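Local coordinates for protein toll (Drosophila melanogaster, PDB 4LXR), which is a Toll-like receptor that binds the cleaved cytokine Spätzle, activating antifungal defence and setting dorsal-ventral polarity in the embryo, at residues V278-L283 and A301-L306. Sequence-based numbering, arbitrary orientation.
Sequences VPLATL and AELQSL
Leu280 and Thr282 meet Ala301 and Ser305 where successive turns of a leucine-rich-repeat solenoid stack, 278-283 in LRR 6 and 301-306 in LRR 7, both on the loops that follow the parallel strands 270-273 and 296-299. Two main-chain bonds run in opposite senses: Leu280 N donates to Ala301 O at 2.9 Å, the C=O pointing almost straight at it (175°), while Gln304 N donates to Ala281 O at 2.7 Å, tilted from the carbonyl plane. Ala281 O also takes a weak bond from Ser305 N. Thr282 carries OG1 trans to its main-chain nitrogen (chi1 -165°), where it donates to Ser305 O at 2.6 Å, coming from above the carbonyl plane (46° out of it) instead of along a lone pair. A valine in its place would probably leave Ser305 O without this hydroxyl donor and the two turns less firmly tied. Inside the coil the repeat leucines pack in layers. Leu303 lies alongside Leu280, its CD2 4.0 Å from CG of Leu280, and crosses Leu283 at about a right angle, where the same CD2 meets CG of Leu283. Further along, Leu283 and Leu306 run side by side, CD1 against CD2. Leu280 CB rests on Ala301 CB, and both residues touch Leu273 of strand 270-273. Asn325 of the next repeat, LRR 8, accepts through OD1 from the backbone N atoms of both Ala301 and Leu303, as in the asparagine bonding of leucine-rich repeats. Within LRR 6 itself, Asn276 ND2 donates to Val278 O. Between the bonds at Leu280 N and Ala281 O, the C-H of Leu303 CA points at Leu280 O, CA and O being 3.3 Å apart.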
ATOM      1  N   VAL A 278      20.693 -13.773 -19.931  1.00 35.46           N
ATOM      2  CA  VAL A 278      20.170 -14.835 -20.791  1.00 38.57           C
ATOM      3  C   VAL A 278      19.617 -15.946 -19.899  1.00 34.00           C
ATOM      4  O   VAL A 278      19.852 -15.949 -18.700  1.00 37.78           O
ATOM      5  CB  VAL A 278      21.243 -15.415 -21.786  1.00 33.14           C
ATOM      6  CG1 VAL A 278      21.607 -14.393 -22.848  1.00 30.67           C
ATOM      7  CG2 VAL A 278      22.480 -15.920 -21.039  1.00 25.21           C
ATOM      8  N   PRO A 279      18.847 -16.874 -20.472  1.00 41.71           N
ATOM      9  CA  PRO A 279      18.427 -18.004 -19.637  1.00 43.22           C
ATOM     10  C   PRO A 279      19.594 -18.890 -19.206  1.00 35.84           C
ATOM     11  O   PRO A 279      20.414 -19.310 -20.020  1.00 32.10           O
ATOM     12  CB  PRO A 279      17.484 -18.790 -20.561  1.00 41.89           C
ATOM     13  CG  PRO A 279      16.956 -17.765 -21.510  1.00 39.88           C
ATOM     14  CD  PRO A 279      18.091 -16.806 -21.737  1.00 42.49           C
ATOM     15  N   LEU A 280      19.653 -19.159 -17.912  1.00 34.35           N
ATOM     16  CA  LEU A 280      20.594 -20.116 -17.357  1.00 32.65           C
ATOM     17  C   LEU A 280      19.741 -21.263 -16.815  1.00 30.44           C
ATOM     18  O   LEU A 280      19.091 -21.125 -15.781  1.00 34.89           O
ATOM     19  CB  LEU A 280      21.405 -19.449 -16.234  1.00 30.70           C
ATOM     20  CG  LEU A 280      22.268 -20.310 -15.313  1.00 28.55           C
ATOM     21  CD1 LEU A 280      23.301 -21.051 -16.124  1.00 32.93           C
ATOM     22  CD2 LEU A 280      22.931 -19.451 -14.251  1.00 20.86           C
ATOM     23  N   ALA A 281      19.740 -22.387 -17.525  1.00 27.54           N
ATOM     24  CA  ALA A 281      18.766 -23.449 -17.295  1.00 32.97           C
ATOM     25  C   ALA A 281      18.858 -24.070 -15.907  1.00 34.44           C
ATOM     26  O   ALA A 281      17.837 -24.315 -15.263  1.00 30.91           O
ATOM     27  CB  ALA A 281      18.879 -24.513 -18.368  1.00 27.23           C
ATOM     28  N   THR A 282      20.080 -24.317 -15.451  1.00 39.69           N
ATOM     29  CA  THR A 282      20.299 -24.907 -14.138  1.00 32.85           C
ATOM     30  C   THR A 282      21.687 -24.550 -13.602  1.00 34.74           C
ATOM     31  O   THR A 282      22.468 -23.884 -14.269  1.00 38.53           O
ATOM     32  CB  THR A 282      20.205 -26.439 -14.186  1.00 38.26           C
ATOM     33  OG1 THR A 282      20.072 -26.944 -12.850  1.00 36.12           O
ATOM     34  CG2 THR A 282      21.470 -27.047 -14.868  1.00 27.70           C
ATOM     35  N   LEU A 283      21.973 -24.990 -12.383  1.00 27.12           N
ATOM     36  CA  LEU A 283      23.289 -24.820 -11.786  1.00 30.30           C
ATOM     37  C   LEU A 283      23.934 -26.206 -11.649  1.00 39.18           C
ATOM     38  O   LEU A 283      23.236 -27.206 -11.438  1.00 32.95           O
ATOM     39  CB  LEU A 283      23.168 -24.129 -10.426  1.00 25.96           C
ATOM     40  CG  LEU A 283      22.511 -22.743 -10.478  1.00 24.71           C
ATOM     41  CD1 LEU A 283      22.148 -22.249  -9.070  1.00 22.34           C
ATOM     42  CD2 LEU A 283      23.456 -21.757 -11.167  1.00 27.76           C
ATOM     43  N   ALA A 301      18.058 -16.086 -12.587  1.00 24.86           N
ATOM     44  CA  ALA A 301      18.696 -16.273 -13.882  1.00 27.66           C
ATOM     45  C   ALA A 301      17.852 -17.138 -14.832  1.00 32.13           C
ATOM     46  O   ALA A 301      18.395 -17.807 -15.717  1.00 34.47           O
ATOM     47  CB  ALA A 301      20.066 -16.887 -13.680  1.00 19.76           C
ATOM     48  N   GLU A 302      16.530 -17.107 -14.650  1.00 32.92           N
ATOM     49  CA  GLU A 302      15.581 -17.944 -15.411  1.00 28.47           C
ATOM     50  C   GLU A 302      15.836 -19.433 -15.174  1.00 24.33           C
ATOM     51  O   GLU A 302      15.717 -20.243 -16.088  1.00 25.59           O
ATOM     52  CB  GLU A 302      15.631 -17.666 -16.913  1.00 34.60           C
ATOM     53  CG  GLU A 302      15.964 -16.254 -17.304  1.00 46.16           C
ATOM     54  CD  GLU A 302      14.798 -15.346 -17.161  1.00 56.20           C
ATOM     55  OE1 GLU A 302      14.758 -14.586 -16.166  1.00 57.08           O
ATOM     56  OE2 GLU A 302      13.929 -15.390 -18.054  1.00 67.41           O
ATOM     57  N   LEU A 303      16.203 -19.788 -13.950  1.00 22.79           N
ATOM     58  CA  LEU A 303      16.570 -21.161 -13.649  1.00 29.62           C
ATOM     59  C   LEU A 303      15.345 -22.049 -13.845  1.00 33.62           C
ATOM     60  O   LEU A 303      14.238 -21.710 -13.389  1.00 25.03           O
ATOM     61  CB  LEU A 303      17.110 -21.259 -12.211  1.00 25.87           C
ATOM     62  CG  LEU A 303      18.457 -20.573 -11.957  1.00 29.74           C
ATOM     63  CD1 LEU A 303      18.665 -20.264 -10.462  1.00 19.60           C
ATOM     64  CD2 LEU A 303      19.623 -21.407 -12.529  1.00 21.27           C
ATOM     65  N   GLN A 304      15.546 -23.167 -14.538  1.00 34.85           N
ATOM     66  CA  GLN A 304      14.448 -24.076 -14.868  1.00 40.21           C
ATOM     67  C   GLN A 304      14.325 -25.205 -13.847  1.00 40.87           C
ATOM     68  O   GLN A 304      13.227 -25.701 -13.591  1.00 37.62           O
ATOM     69  CB  GLN A 304      14.622 -24.645 -16.282  1.00 30.03           C
ATOM     70  CG  GLN A 304      14.068 -23.743 -17.369  1.00 33.11           C
ATOM     71  CD  GLN A 304      14.424 -24.218 -18.756  1.00 46.51           C
ATOM     72  OE1 GLN A 304      15.173 -23.557 -19.469  1.00 55.03           O
ATOM     73  NE2 GLN A 304      13.888 -25.375 -19.153  1.00 55.40           N
ATOM     74  N   SER A 305      15.459 -25.596 -13.268  1.00 32.44           N
ATOM     75  CA  SER A 305      15.492 -26.631 -12.241  1.00 37.89           C
ATOM     76  C   SER A 305      16.806 -26.575 -11.464  1.00 39.39           C
ATOM     77  O   SER A 305      17.789 -25.980 -11.926  1.00 32.65           O
ATOM     78  CB  SER A 305      15.303 -28.019 -12.867  1.00 37.33           C
ATOM     79  OG  SER A 305      16.354 -28.312 -13.760  1.00 37.73           O
ATOM     80  N   LEU A 306      16.808 -27.172 -10.274  1.00 32.45           N
ATOM     81  CA  LEU A 306      17.999 -27.233  -9.432  1.00 26.47           C
ATOM     82  C   LEU A 306      18.325 -28.687  -9.084  1.00 39.08           C
ATOM     83  O   LEU A 306      17.423 -29.519  -8.956  1.00 32.00           O
ATOM     84  CB  LEU A 306      17.777 -26.442  -8.145  1.00 23.97           C
ATOM     85  CG  LEU A 306      17.399 -24.969  -8.306  1.00 28.58           C
ATOM     86  CD1 LEU A 306      17.065 -24.343  -6.945  1.00 26.79           C
ATOM     87  CD2 LEU A 306      18.504 -24.195  -9.020  1.00 22.24           C
TER
HETATM   88  O   HOH W   1      16.915 -27.532 -15.989  1.00 44.17           O